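Side-chain contacts in osmotically inducible lipoprotein OsmE (Pseudomonas aeruginosa PAO1, PDB 4DM5), which is of unknown function but carries a BamE-like domain and, as an osmotically inducible lipoprotein, is probably anchored at a bacterial membrane: residues P9-Y12 and I13-R16; K26-S29 and Q30-L34; Q44-L47 and M48-G51; S86-D89 and R90-D94. All blocks are in the same frame, centred on the assembly; numbering follows the deposited sequence. Where two conformers were deposited one is given.

Interaction 1: residues P9-Y12 and I13-R16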
ATOM      1  N   PRO A   9      -1.683  16.760   3.229  1.00 52.57           N
ATOM      2  CA  PRO A   9      -3.097  16.414   3.506  1.00 47.70           C
ATOM      3  C   PRO A   9      -3.772  15.829   2.240  1.00 41.01           C
ATOM      4  O   PRO A   9      -3.931  16.558   1.270  1.00 40.18           O
ATOM      5  CB  PRO A   9      -3.699  17.784   3.808  1.00 55.57           C
ATOM      6  CG  PRO A   9      -2.907  18.749   2.940  1.00 54.72           C
ATOM      7  CD  PRO A   9      -1.596  18.064   2.538  1.00 55.23           C
ATOM      8  N   VAL A  10      -4.222  14.573   2.229  1.00 30.89           N
ATOM      9  CA  VAL A  10      -4.474  13.938   0.942  1.00 29.77           C
ATOM     10  C   VAL A  10      -5.964  14.242   0.694  1.00 26.46           C
ATOM     11  O   VAL A  10      -6.741  14.146   1.618  1.00 27.72           O
ATOM     12  CB  VAL A  10      -4.298  12.420   0.994  1.00 30.26           C
ATOM     13  CG1 VAL A  10      -4.704  11.833  -0.304  1.00 25.42           C
ATOM     14  CG2 VAL A  10      -2.847  12.145   1.332  1.00 31.28           C
ATOM     15  N   ASN A  11      -6.323  14.603  -0.537  1.00 23.87           N
ATOM     16  CA  ASN A  11      -7.739  14.731  -0.930  1.00 25.48           C
ATOM     17  C   ASN A  11      -8.155  13.423  -1.463  1.00 23.33           C
ATOM     18  O   ASN A  11      -7.881  12.993  -2.657  1.00 22.80           O
ATOM     19  CB  ASN A  11      -7.955  15.904  -1.939  1.00 24.44           C
ATOM     20  CG  ASN A  11      -9.440  16.104  -2.320  1.00 24.20           C
ATOM     21  OD1 ASN A  11     -10.251  15.237  -2.082  1.00 21.88           O
ATOM     22  ND2 ASN A  11      -9.748  17.181  -3.028  1.00 24.05           N
ATOM     23  N   TYR A  12      -8.833  12.661  -0.623  1.00 22.43           N
ATOM     24  CA  TYR A  12      -9.249  11.333  -0.987  1.00 21.79           C
ATOM     25  C   TYR A  12     -10.061  11.303  -2.266  1.00 22.90           C
ATOM     26  O   TYR A  12      -9.880  10.439  -3.115  1.00 22.37           O
ATOM     27  CB  TYR A  12      -9.996  10.661   0.243  1.00 19.97           C
ATOM     28  CG  TYR A  12     -10.547   9.330  -0.045  1.00 20.63           C
ATOM     29  CD1 TYR A  12      -9.692   8.203  -0.084  1.00 19.40           C
ATOM     30  CD2 TYR A  12     -11.813   9.170  -0.476  1.00 21.58           C
ATOM     31  CE1 TYR A  12     -10.257   6.988  -0.413  1.00 20.77           C
ATOM     32  CE2 TYR A  12     -12.321   7.990  -0.887  1.00 23.82           C
ATOM     33  CZ  TYR A  12     -11.585   6.893  -0.822  1.00 23.23           C
ATOM     34  OH  TYR A  12     -12.113   5.651  -1.190  1.00 35.20           O
ATOM     35  N   ILE A  13     -10.897  12.297  -2.532  1.00 21.69           N
ATOM     36  CA  ILE A  13     -11.728  12.301  -3.691  1.00 22.76           C
ATOM     37  C   ILE A  13     -10.856  12.189  -4.933  1.00 21.55           C
ATOM     38  O   ILE A  13     -11.272  11.484  -5.859  1.00 22.60           O
ATOM     39  CB  ILE A  13     -12.652  13.613  -3.785  1.00 25.05           C
ATOM     40  CG1 ILE A  13     -13.762  13.574  -2.760  1.00 31.88           C
ATOM     41  CG2 ILE A  13     -13.441  13.701  -5.150  1.00 27.24           C
ATOM     42  CD1 ILE A  13     -14.662  12.307  -2.855  1.00 30.49           C
ATOM     43  N   THR A  14      -9.697  12.847  -4.945  1.00 19.85           N
ATOM     44  CA  THR A  14      -8.846  12.803  -6.163  1.00 20.47           C
ATOM     45  C   THR A  14      -8.487  11.346  -6.525  1.00 20.02           C
ATOM     46  O   THR A  14      -8.421  11.002  -7.721  1.00 21.41           O
ATOM     47  CB  THR A  14      -7.592  13.586  -5.891  1.00 20.33           C
ATOM     48  OG1 THR A  14      -8.024  14.945  -5.537  1.00 24.83           O
ATOM     49  CG2 THR A  14      -6.662  13.679  -7.148  1.00 23.80           C
ATOM     50  N   PHE A  15      -8.294  10.533  -5.486  1.00 19.07           N
ATOM     51  CA  PHE A  15      -7.751   9.212  -5.714  1.00 17.14           C
ATOM     52  C   PHE A  15      -8.770   8.106  -5.621  1.00 18.37           C
ATOM     53  O   PHE A  15      -8.372   6.908  -5.636  1.00 17.89           O
ATOM     54  CB  PHE A  15      -6.588   9.019  -4.712  1.00 17.89           C
ATOM     55  CG  PHE A  15      -5.487   9.987  -4.954  1.00 17.10           C
ATOM     56  CD1 PHE A  15      -4.629   9.822  -6.023  1.00 20.12           C
ATOM     57  CD2 PHE A  15      -5.320  11.139  -4.149  1.00 21.42           C
ATOM     58  CE1 PHE A  15      -3.666  10.719  -6.353  1.00 21.76           C
ATOM     59  CE2 PHE A  15      -4.291  12.067  -4.459  1.00 22.75           C
ATOM     60  CZ  PHE A  15      -3.455  11.805  -5.544  1.00 22.57           C
ATOM     61  N   ARG A  16     -10.014   8.427  -5.356  1.00 18.37           N
ATOM     62  CA  ARG A  16     -10.974   7.362  -4.985  1.00 19.51           C
ATOM     63  C   ARG A  16     -11.198   6.275  -6.045  1.00 19.69           C
ATOM     64  O   ARG A  16     -11.600   5.156  -5.691  1.00 20.18           O
ATOM     65  CB  ARG A  16     -12.299   7.910  -4.464  1.00 23.17           C
ATOM     66  CG  ARG A  16     -13.094   8.596  -5.579  1.00 24.38           C
ATOM     67  CD  ARG A  16     -14.550   8.955  -5.208  1.00 31.89           C
ATOM     68  NE  ARG A  16     -15.345   7.726  -4.878  1.00 36.44           N
ATOM     69  CZ  ARG A  16     -16.283   7.151  -5.632  1.00 44.72           C
ATOM     70  NH1 ARG A  16     -16.640   7.707  -6.792  1.00 41.38           N
ATOM     71  NH2 ARG A  16     -16.914   6.041  -5.203  1.00 39.88           N
TER
HETATM   72  O   HOH W   1     -12.712   4.245  -3.282  1.00 25.95           O

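Interaction 2: residues K26-S29 and Q30-L34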
ATOM      1  N   LYS A  26      -9.017  -6.180   2.449  1.00 17.48           N
ATOM      2  CA  LYS A  26      -8.451  -7.002   3.479  1.00 18.81           C
ATOM      3  C   LYS A  26      -8.564  -8.498   3.113  1.00 18.82           C
ATOM      4  O   LYS A  26      -9.604  -8.905   2.620  1.00 19.83           O
ATOM      5  CB  LYS A  26      -9.206  -6.676   4.796  1.00 23.02           C
ATOM      6  CG  LYS A  26      -8.633  -7.388   5.982  1.00 26.53           C
ATOM      7  CD  LYS A  26      -9.357  -6.921   7.291  1.00 34.90           C
ATOM      8  CE  LYS A  26      -8.651  -7.339   8.576  1.00 43.20           C
ATOM      9  NZ  LYS A  26      -7.181  -7.540   8.433  1.00 45.20           N
ATOM     10  N   GLY A  27      -7.523  -9.259   3.307  1.00 18.86           N
ATOM     11  CA  GLY A  27      -7.537 -10.672   3.091  1.00 18.67           C
ATOM     12  C   GLY A  27      -7.046 -11.079   1.710  1.00 18.26           C
ATOM     13  O   GLY A  27      -6.936 -12.288   1.484  1.00 20.35           O
HETATM   14  N   MSE A  28      -6.850 -10.080   0.820  0.50 17.92           N
HETATM   15  CA  MSE A  28      -6.464 -10.322  -0.614  0.50 17.56           C
HETATM   16  C   MSE A  28      -5.033 -10.861  -0.649  0.50 18.20           C
HETATM   17  O   MSE A  28      -4.147 -10.458   0.112  0.50 17.67           O
HETATM   18  CB  MSE A  28      -6.602  -9.008  -1.397  0.50 17.33           C
HETATM   19  CG  MSE A  28      -6.242  -9.035  -2.906  0.50 17.38           C
HETATM   20 SE   MSE A  28      -6.823  -7.362  -3.829  0.30 18.87          SE
HETATM   21  CE  MSE A  28      -8.701  -7.877  -4.007  0.50 19.45           C
ATOM     22  N   SER A  29      -4.763 -11.762  -1.580  1.00 19.73           N
ATOM     23  CA  SER A  29      -3.465 -12.315  -1.816  1.00 18.47           C
ATOM     24  C   SER A  29      -2.540 -11.357  -2.549  1.00 18.80           C
ATOM     25  O   SER A  29      -2.962 -10.380  -3.141  1.00 18.24           O
ATOM     26  CB  SER A  29      -3.544 -13.593  -2.703  1.00 22.36           C
ATOM     27  OG  SER A  29      -3.938 -13.228  -3.977  1.00 23.94           O
ATOM     28  N   GLN A  30      -1.250 -11.611  -2.334  1.00 19.41           N
ATOM     29  CA  GLN A  30      -0.242 -10.835  -3.038  1.00 20.74           C
ATOM     30  C   GLN A  30      -0.394 -10.809  -4.532  1.00 20.57           C
ATOM     31  O   GLN A  30      -0.305  -9.765  -5.238  1.00 20.47           O
ATOM     32  CB  GLN A  30       1.150 -11.372  -2.639  1.00 22.36           C
ATOM     33  CG  GLN A  30       1.566 -10.977  -1.199  1.00 27.04           C
ATOM     34  CD  GLN A  30       2.751 -11.769  -0.661  1.00 32.39           C
ATOM     35  OE1 GLN A  30       2.702 -12.977  -0.454  1.00 36.87           O
ATOM     36  NE2 GLN A  30       3.840 -11.067  -0.445  1.00 38.38           N
ATOM     37  N   GLN A  31      -0.785 -11.961  -5.133  1.00 21.10           N
ATOM     38  CA  GLN A  31      -0.934 -11.946  -6.564  1.00 22.71           C
ATOM     39  C   GLN A  31      -2.132 -11.138  -7.075  1.00 20.71           C
ATOM     40  O   GLN A  31      -2.081 -10.493  -8.076  1.00 22.56           O
ATOM     41  CB  GLN A  31      -1.078 -13.442  -7.045  1.00 25.79           C
ATOM     42  CG  GLN A  31       0.209 -14.143  -7.305  1.00 31.47           C
ATOM     43  CD  GLN A  31      -0.055 -15.465  -7.921  1.00 36.08           C
ATOM     44  OE1 GLN A  31      -0.752 -15.564  -8.953  1.00 42.04           O
ATOM     45  NE2 GLN A  31       0.452 -16.496  -7.302  1.00 38.17           N
ATOM     46  N   GLU A  32      -3.225 -11.101  -6.319  1.00 21.32           N
ATOM     47  CA  GLU A  32      -4.362 -10.298  -6.708  1.00 22.78           C
ATOM     48  C   GLU A  32      -4.041  -8.783  -6.606  1.00 18.90           C
ATOM     49  O   GLU A  32      -4.325  -7.999  -7.493  1.00 21.17           O
ATOM     50  CB  GLU A  32      -5.511 -10.610  -5.814  1.00 24.06           C
ATOM     51  CG  GLU A  32      -6.714  -9.884  -6.390  1.00 28.33           C
ATOM     52  CD  GLU A  32      -8.039 -10.563  -6.203  1.00 34.81           C
ATOM     53  OE1 GLU A  32      -8.285 -11.317  -5.208  1.00 37.54           O
ATOM     54  OE2 GLU A  32      -8.884 -10.260  -7.092  1.00 37.08           O
ATOM     55  N   VAL A  33      -3.295  -8.426  -5.540  1.00 18.43           N
ATOM     56  CA  VAL A  33      -2.914  -7.058  -5.496  1.00 18.89           C
ATOM     57  C   VAL A  33      -1.992  -6.686  -6.665  1.00 18.31           C
ATOM     58  O   VAL A  33      -2.142  -5.583  -7.208  1.00 19.00           O
ATOM     59  CB  VAL A  33      -2.221  -6.773  -4.164  1.00 17.36           C
ATOM     60  CG1 VAL A  33      -1.560  -5.373  -4.127  1.00 19.04           C
ATOM     61  CG2 VAL A  33      -3.221  -6.921  -3.015  1.00 18.76           C
ATOM     62  N   LEU A  34      -1.047  -7.570  -7.045  1.00 18.78           N
ATOM     63  CA  LEU A  34      -0.204  -7.253  -8.198  1.00 20.63           C
ATOM     64  C   LEU A  34      -1.010  -7.007  -9.522  1.00 21.88           C
ATOM     65  O   LEU A  34      -0.763  -6.077 -10.339  1.00 24.15           O
ATOM     66  CB  LEU A  34       0.871  -8.390  -8.414  1.00 21.82           C
ATOM     67  CG  LEU A  34       1.859  -8.464  -7.276  1.00 25.30           C
ATOM     68  CD1 LEU A  34       2.792  -9.686  -7.300  1.00 26.93           C
ATOM     69  CD2 LEU A  34       2.640  -7.112  -7.309  1.00 28.11           C
TER
HETATM   70  O   HOH W   2      -7.134 -12.592  -3.163  1.00 24.86           O

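Interaction 3: residues Q44-L47 and M48-G51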
ATOM      1  N   GLN A  44       9.242  -4.653   0.216  1.00 24.63           N
ATOM      2  CA  GLN A  44      10.171  -4.922   1.334  1.00 28.65           C
ATOM      3  C   GLN A  44       9.506  -5.727   2.415  1.00 24.52           C
ATOM      4  O   GLN A  44       8.260  -5.887   2.527  1.00 24.01           O
ATOM      5  CB  GLN A  44      10.710  -3.624   1.895  1.00 27.86           C
ATOM      6  CG  GLN A  44       9.598  -2.761   2.526  1.00 29.32           C
ATOM      7  CD  GLN A  44      10.007  -1.308   2.846  1.00 35.82           C
ATOM      8  OE1 GLN A  44       9.890  -0.894   3.981  1.00 38.78           O
ATOM      9  NE2 GLN A  44      10.411  -0.521   1.838  1.00 38.82           N
ATOM     10  N   LYS A  45      10.370  -6.335   3.238  1.00 27.63           N
ATOM     11  CA  LYS A  45       9.908  -7.002   4.371  1.00 25.88           C
ATOM     12  C   LYS A  45       9.471  -5.944   5.370  1.00 24.25           C
ATOM     13  O   LYS A  45      10.076  -4.866   5.453  1.00 29.44           O
ATOM     14  CB  LYS A  45      11.167  -7.762   4.947  1.00 28.51           C
ATOM     15  CG  LYS A  45      10.887  -8.279   6.334  1.00 34.15           C
ATOM     16  CD  LYS A  45      10.146  -9.591   6.268  1.00 36.90           C
ATOM     17  CE  LYS A  45       9.630  -9.962   7.642  1.00 33.74           C
ATOM     18  NZ  LYS A  45       8.667  -9.001   8.227  1.00 32.74           N
ATOM     19  N   ARG A  46       8.391  -6.189   6.138  1.00 23.41           N
ATOM     20  CA  ARG A  46       7.934  -5.250   7.176  1.00 26.29           C
ATOM     21  C   ARG A  46       8.951  -5.240   8.293  1.00 26.98           C
ATOM     22  O   ARG A  46       9.351  -6.305   8.754  1.00 27.11           O
ATOM     23  CB  ARG A  46       6.504  -5.465   7.733  1.00 27.37           C
ATOM     24  CG  ARG A  46       5.432  -5.389   6.699  1.00 28.62           C
ATOM     25  CD  ARG A  46       4.192  -5.972   7.350  1.00 25.19           C
ATOM     26  NE  ARG A  46       3.400  -5.033   8.171  1.00 25.45           N
ATOM     27  CZ  ARG A  46       2.119  -5.276   8.417  1.00 22.61           C
ATOM     28  NH1 ARG A  46       1.638  -6.309   7.860  1.00 23.93           N
ATOM     29  NH2 ARG A  46       1.359  -4.459   9.124  1.00 25.97           N
ATOM     30  N   LEU A  47       9.344  -4.049   8.707  1.00 27.65           N
ATOM     31  CA  LEU A  47      10.362  -3.987   9.740  1.00 29.09           C
ATOM     32  C   LEU A  47       9.927  -4.549  11.058  1.00 29.43           C
ATOM     33  O   LEU A  47      10.703  -5.280  11.681  1.00 33.05           O
ATOM     34  CB  LEU A  47      10.806  -2.512   9.890  1.00 29.19           C
ATOM     35  CG  LEU A  47      12.015  -2.289  10.786  1.00 34.71           C
ATOM     36  CD1 LEU A  47      13.305  -2.799  10.092  1.00 34.94           C
ATOM     37  CD2 LEU A  47      12.119  -0.790  11.101  1.00 33.55           C
HETATM   38  N   MSE A  48       8.718  -4.217  11.501  1.00 32.21           N
HETATM   39  CA  MSE A  48       8.262  -4.504  12.867  1.00 34.40           C
HETATM   40  C   MSE A  48       7.270  -5.633  13.059  1.00 39.22           C
HETATM   41  O   MSE A  48       7.051  -6.026  14.176  1.00 38.63           O
HETATM   42  CB  MSE A  48       7.620  -3.291  13.514  1.00 37.31           C
HETATM   43  CG  MSE A  48       8.585  -2.096  13.366  1.00 33.93           C
HETATM   44 SE   MSE A  48      10.259  -2.212  14.451  0.65 42.91          SE
HETATM   45  CE  MSE A  48       9.069  -2.555  15.974  1.00 37.25           C
ATOM     46  N   LYS A  49       6.641  -6.117  11.981  1.00 35.54           N
ATOM     47  CA  LYS A  49       5.550  -7.170  12.035  1.00 37.31           C
ATOM     48  C   LYS A  49       5.889  -8.265  11.044  1.00 36.68           C
ATOM     49  O   LYS A  49       6.611  -8.019  10.084  1.00 31.26           O
ATOM     50  CB  LYS A  49       4.194  -6.588  11.683  1.00 39.15           C
ATOM     51  CG  LYS A  49       3.703  -5.636  12.717  1.00 44.80           C
ATOM     52  CD  LYS A  49       2.282  -5.192  12.570  1.00 48.67           C
ATOM     53  CE  LYS A  49       2.086  -4.127  13.641  1.00 50.91           C
ATOM     54  NZ  LYS A  49       0.858  -3.293  13.457  1.00 53.50           N
ATOM     55  N   PRO A  50       5.357  -9.509  11.248  1.00 33.34           N
ATOM     56  CA  PRO A  50       5.533 -10.434  10.119  1.00 30.13           C
ATOM     57  C   PRO A  50       4.839  -9.833   8.863  1.00 24.29           C
ATOM     58  O   PRO A  50       3.842  -9.070   8.964  1.00 29.43           O
ATOM     59  CB  PRO A  50       4.795 -11.701  10.608  1.00 28.86           C
ATOM     60  CG  PRO A  50       5.199 -11.729  12.062  1.00 33.49           C
ATOM     61  CD  PRO A  50       5.082 -10.265  12.494  1.00 34.90           C
ATOM     62  N   GLY A  51       5.371 -10.188   7.706  1.00 23.27           N
ATOM     63  CA  GLY A  51       4.688  -9.916   6.428  1.00 22.31           C
ATOM     64  C   GLY A  51       5.524  -8.902   5.652  1.00 22.77           C
ATOM     65  O   GLY A  51       6.708  -8.646   6.001  1.00 24.02           O
TER

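Interaction 4: residues S86-D89 and R90-D94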
ATOM      1  N   SER A  86       8.356   2.733   3.964  1.00 25.31           N
ATOM      2  CA  SER A  86       9.352   3.146   4.938  1.00 25.74           C
ATOM      3  C   SER A  86       8.760   4.116   5.942  1.00 24.11           C
ATOM      4  O   SER A  86       9.059   3.928   7.153  1.00 27.00           O
ATOM      5  CB  SER A  86      10.653   3.583   4.326  1.00 32.88           C
ATOM      6  OG  SER A  86      10.484   4.843   3.760  1.00 37.62           O
ATOM      7  N   GLU A  87       7.756   4.930   5.519  1.00 22.07           N
ATOM      8  CA  GLU A  87       6.963   5.658   6.489  1.00 23.23           C
ATOM      9  C   GLU A  87       6.193   4.776   7.457  1.00 24.33           C
ATOM     10  O   GLU A  87       6.060   5.077   8.630  1.00 25.60           O
ATOM     11  CB  GLU A  87       6.142   6.795   5.851  1.00 28.21           C
ATOM     12  CG  GLU A  87       6.893   7.849   5.025  1.00 30.81           C
ATOM     13  CD  GLU A  87       5.857   8.795   4.373  1.00 39.77           C
ATOM     14  OE1 GLU A  87       5.150   8.511   3.317  1.00 30.99           O
ATOM     15  OE2 GLU A  87       5.690   9.883   4.977  1.00 45.20           O
ATOM     16  N   LEU A  88       5.600   3.730   6.911  1.00 21.46           N
ATOM     17  CA  LEU A  88       4.897   2.790   7.699  1.00 21.63           C
ATOM     18  C   LEU A  88       5.867   2.202   8.758  1.00 24.80           C
ATOM     19  O   LEU A  88       5.511   2.159   9.910  1.00 25.53           O
ATOM     20  CB  LEU A  88       4.295   1.695   6.759  1.00 21.94           C
ATOM     21  CG  LEU A  88       3.495   0.645   7.526  1.00 22.24           C
ATOM     22  CD1 LEU A  88       2.390   1.360   8.307  1.00 26.22           C
ATOM     23  CD2 LEU A  88       2.802  -0.196   6.464  1.00 21.59           C
ATOM     24  N   ASP A  89       7.038   1.800   8.283  1.00 26.98           N
ATOM     25  CA  ASP A  89       8.030   1.151   9.240  1.00 27.09           C
ATOM     26  C   ASP A  89       8.342   2.141  10.330  1.00 30.68           C
ATOM     27  O   ASP A  89       8.384   1.723  11.534  1.00 31.02           O
ATOM     28  CB  ASP A  89       9.264   0.821   8.490  1.00 29.19           C
ATOM     29  CG  ASP A  89       9.184  -0.498   7.748  1.00 29.28           C
ATOM     30  OD1 ASP A  89       8.298  -1.444   7.939  1.00 27.42           O
ATOM     31  OD2 ASP A  89      10.051  -0.586   6.858  1.00 33.13           O
ATOM     32  N   ARG A  90       8.525   3.394   9.909  1.00 27.66           N
ATOM     33  CA  ARG A  90       8.821   4.533  10.906  1.00 29.53           C
ATOM     34  C   ARG A  90       7.683   4.606  11.970  1.00 34.80           C
ATOM     35  O   ARG A  90       7.902   4.548  13.212  1.00 36.50           O
ATOM     36  CB  ARG A  90       9.226   5.846  10.125  1.00 29.93           C
ATOM     37  CG  ARG A  90       9.374   7.188  10.803  1.00 34.38           C
ATOM     38  CD  ARG A  90      10.854   7.431  11.019  1.00 41.52           C
ATOM     39  NE  ARG A  90      11.098   6.950  12.357  1.00 44.06           N
ATOM     40  CZ  ARG A  90      12.280   6.691  12.926  1.00 43.67           C
ATOM     41  NH1 ARG A  90      12.278   6.305  14.199  1.00 47.61           N
ATOM     42  NH2 ARG A  90      13.440   6.785  12.248  1.00 37.78           N
ATOM     43  N   HIS A  91       6.427   4.582  11.511  1.00 29.32           N
ATOM     44  CA  HIS A  91       5.292   4.488  12.393  1.00 35.25           C
ATOM     45  C   HIS A  91       5.130   3.252  13.254  1.00 37.04           C
ATOM     46  O   HIS A  91       4.771   3.374  14.434  1.00 42.43           O
ATOM     47  CB  HIS A  91       3.971   4.739  11.620  1.00 39.62           C
ATOM     48  CG  HIS A  91       2.782   4.814  12.541  1.00 44.90           C
ATOM     49  ND1 HIS A  91       1.893   3.798  12.667  1.00 50.76           N
ATOM     50  CD2 HIS A  91       2.407   5.791  13.472  1.00 49.94           C
ATOM     51  CE1 HIS A  91       0.978   4.110  13.610  1.00 49.80           C
ATOM     52  NE2 HIS A  91       1.285   5.341  14.097  1.00 54.26           N
ATOM     53  N   GLU A  92       5.314   2.049  12.728  1.00 39.31           N
ATOM     54  CA  GLU A  92       5.138   0.858  13.564  1.00 39.13           C
ATOM     55  C   GLU A  92       6.273   0.792  14.631  1.00 43.55           C
ATOM     56  O   GLU A  92       6.045   0.204  15.711  1.00 46.45           O
ATOM     57  CB  GLU A  92       4.969  -0.449  12.754  1.00 44.38           C
ATOM     58  CG  GLU A  92       3.632  -0.459  11.970  1.00 44.92           C
ATOM     59  CD  GLU A  92       3.358  -1.683  11.062  1.00 53.45           C
ATOM     60  OE1 GLU A  92       4.234  -2.567  10.961  1.00 56.39           O
ATOM     61  OE2 GLU A  92       2.255  -1.774  10.402  1.00 53.60           O
ATOM     62  N   ARG A  93       7.441   1.387  14.349  0.50 39.82           N
ATOM     63  CA  ARG A  93       8.578   1.328  15.294  0.50 44.01           C
ATOM     64  C   ARG A  93       8.322   2.223  16.481  0.50 50.27           C
ATOM     65  O   ARG A  93       8.633   1.860  17.628  0.50 50.93           O
ATOM     66  CB  ARG A  93       9.914   1.720  14.642  0.50 40.38           C
ATOM     67  CG  ARG A  93      11.016   2.049  15.678  0.50 43.17           C
ATOM     68  CD  ARG A  93      11.387   0.818  16.479  0.50 43.32           C
ATOM     69  NE  ARG A  93      11.728   1.156  17.857  0.50 44.63           N
ATOM     70  CZ  ARG A  93      11.144   0.629  18.922  0.50 45.53           C
ATOM     71  NH1 ARG A  93      10.208  -0.302  18.787  0.50 41.41           N
ATOM     72  NH2 ARG A  93      11.520   1.011  20.129  0.50 47.51           N
ATOM     73  N   ASP A  94       7.780   3.405  16.199  1.00 51.52           N
ATOM     74  CA  ASP A  94       7.415   4.361  17.230  1.00 57.05           C
ATOM     75  C   ASP A  94       6.210   3.886  18.045  1.00 62.86           C
ATOM     76  O   ASP A  94       6.295   3.848  19.278  1.00 69.91           O
ATOM     77  CB  ASP A  94       7.174   5.741  16.608  1.00 54.69           C
ATOM     78  CG  ASP A  94       8.432   6.327  15.940  1.00 55.21           C
ATOM     79  OD1 ASP A  94       8.309   7.359  15.264  1.00 53.57           O
ATOM     80  OD2 ASP A  94       9.544   5.768  16.077  1.00 61.13           O
TER
HETATM   81  O   HOH W   3       6.907  -2.282  10.168  1.00 29.57           O

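Interaction 1: residues P9-Y12 and I13-R16
Asn11 caps the N terminus of the short helix 12-15, and its OD1 turns back to accept from Ile13 N at 3.0 Å. This bond is weak, with an N-H···O angle of 132°. The carboxamide gets there because CG stands anti to the backbone N (chi1 -177°), which turns OD1 toward the start of the helix. The tight part of the contact is the turn itself. Asn11 O accepts from Thr14 N at 2.9 Å, and Tyr12 O repeats the three-residue step with Phe15 N. In both bonds the donor sits well above the carbonyl plane, about 50° out of it, and the three-residue spacing is that of a 3-10-like turn. On the inner side the ring of Phe15 is buried against Leu58 and Lys60 of strand 52-60, as well as Gln65 and Phe82. One face of that ring lies under Thr14 CG2, while Val10 CG1 approaches CD2 obliquely at 4.0 Å. The solvent side is looser. There the Tyr12 ring slants across the base of Arg16, whose CA lies over one face; Tyr12 CE2 is 3.6 Å from Arg16 CB, and the guanidinium leads away. A water bridges this outer edge: it lies 2.6 Å from Tyr12 OH and donates to Arg16 O at 2.8 Å.

Interaction 2: residues K26-S29 and Q30-L34
Two first torsions set up the helix N-cap formed by Ser29 and Glu32: chi1 of 68° puts the Ser29 hydroxyl between its own backbone N and carbonyl carbon, and chi1 of -172° sends Glu32 CG back toward the residues ahead of the helix. Ser29 is the N-cap of helix 30-37. Its OG accepts from Glu32 N at 3.2 Å along a nearly straight path, with an N-H···O angle of 159°. Ser29 O takes part too, accepting Val33 N at 3.1 Å, which is the first regular bond of the helix. Thus the serine supports the opening turn with both its side chain and its carbonyl. In a direct capping box Ser29 N would donate to the Glu32 carboxylate; here a water stands between them.

Met28, a selenomethionine modelled in two conformers, lies across the Glu32 side chain at about a right angle. In the conformer considered, Met28 CG sits 3.4 Å from Glu32 CB, and the selenium passes Glu32 CG at 3.6 Å, so the aliphatic part of the glutamate is flanked by the methionine chain. On the inner side Met28 CG also meets Val33 CG2 at 3.7 Å. Val33 is buried against Tyr56, Phe71 and Val77, and the contact thereby seats the helix start on the sheet. A glycerol, probably from the crystallisation liquor, lies close to the Glu32 side chain. The bridging water accepts from Ser29 N at 3.0 Å and donates to Glu32 OE1 at 2.7 Å.

Interaction 3: residues Q44-L47 and M48-G51
Gly51 O is gripped by two donors from the facing arm of the turn, Lys45 NZ and Arg46 N. The backbone bond from Arg46 N to Gly51 O spans 3.0 Å and is almost straight, with an N-H···O angle of 170°. The ammonium of Lys45 meets the same oxygen in the carbonyl plane, on a lone pair. Bends at chi2 (83°) and chi4 (62°) curl the lysine back over the turn, where NZ also donates to Arg46 O at 2.8 Å, again on a lone pair. One cation therefore staples carbonyls from both arms of the loop.

On the inner side Arg46 lies buried and packs along the backbone of the returning arm, its CD 3.5 Å from Pro50 O. Lys49 covers part of one guanidinium face: its CB stands 3.9 Å above the plane, offset toward the rim, and its CD reaches Arg46 NH2 at 3.6 Å. NH1 forms a hydrogen bond to Phe71 O and a salt bridge to Asp78, and NH2 a salt bridge to Glu92. These anchors probably fix the rotation of the guanidinium. At the exposed turn Leu47 and the selenomethionine Met48 point the same way, side by side, with Leu47 CG 4.1 Å from the selenium. The cross-arm bonding between Arg46 and Gly51 is that of a beta-hairpin, whose loop joins the antiparallel strands 42-45 and 52-60.

Interaction 4: residues S86-D89 and R90-D94
Leu88 and Glu92 meet one helical turn apart on the C-terminal helix 85-94, where Leu88 CD1 rests 3.8 Å from Glu92 OE2 and the two side chains meet at a slant. Leu88 is buried, and OE2 rests against its CD1 and CG. Glu92 spans that distance with CG anti to its carbonyl carbon (chi1 -68°) and an extended chain beyond. Beside this pair a water donates to two carboxylates at once, at 2.8 Å from both Asp89 OD1 and Glu92 OE1. It thus bridges two like charges three residues apart, which would probably ease their mutual repulsion.

The next shell is the backbone. Regular bonds spaced four residues apart run from Arg90 N to Ser86 O, His91 N to Glu87 O and Arg93 N to Asp89 O. Between them Glu92 N donates to Leu88 O at 2.8 Å; this four-residue step places both first-shell side chains on one face. Farther out, Leu47 N of the hairpin donates to Asp89 OD1 and Arg46 keeps hold of Glu92, while the disulfide Cys53-Cys85 ties the start of the helix to strand 52-60. On the exposed flank lies a salt bridge whose hydrogen bond is weak: Arg90 NH1 reaches Asp94 OD2 in the guanidinium plane, at 3.4 Å and with an N-H···O angle of 171°.

From the N terminus the four contacts follow in series, none nested and none crossing. Interaction 1 starts helix 12-15 at one end of the sheet, and interaction 2 starts helix 30-37, their centres about 22 Å apart. Interaction 3 closes the hairpin loop between the first two strands of the sheet, on the opposite side of the chain's centre from interaction 1. Interaction 4 builds the C-terminal helix, which follows the last strand. Only interactions 3 and 4 touch, with centres about 10 Å apart: 44-51 and 86-94 are joined by a salt bridge and a probable hydrogen bond, tying the hairpin loop to the terminal helix.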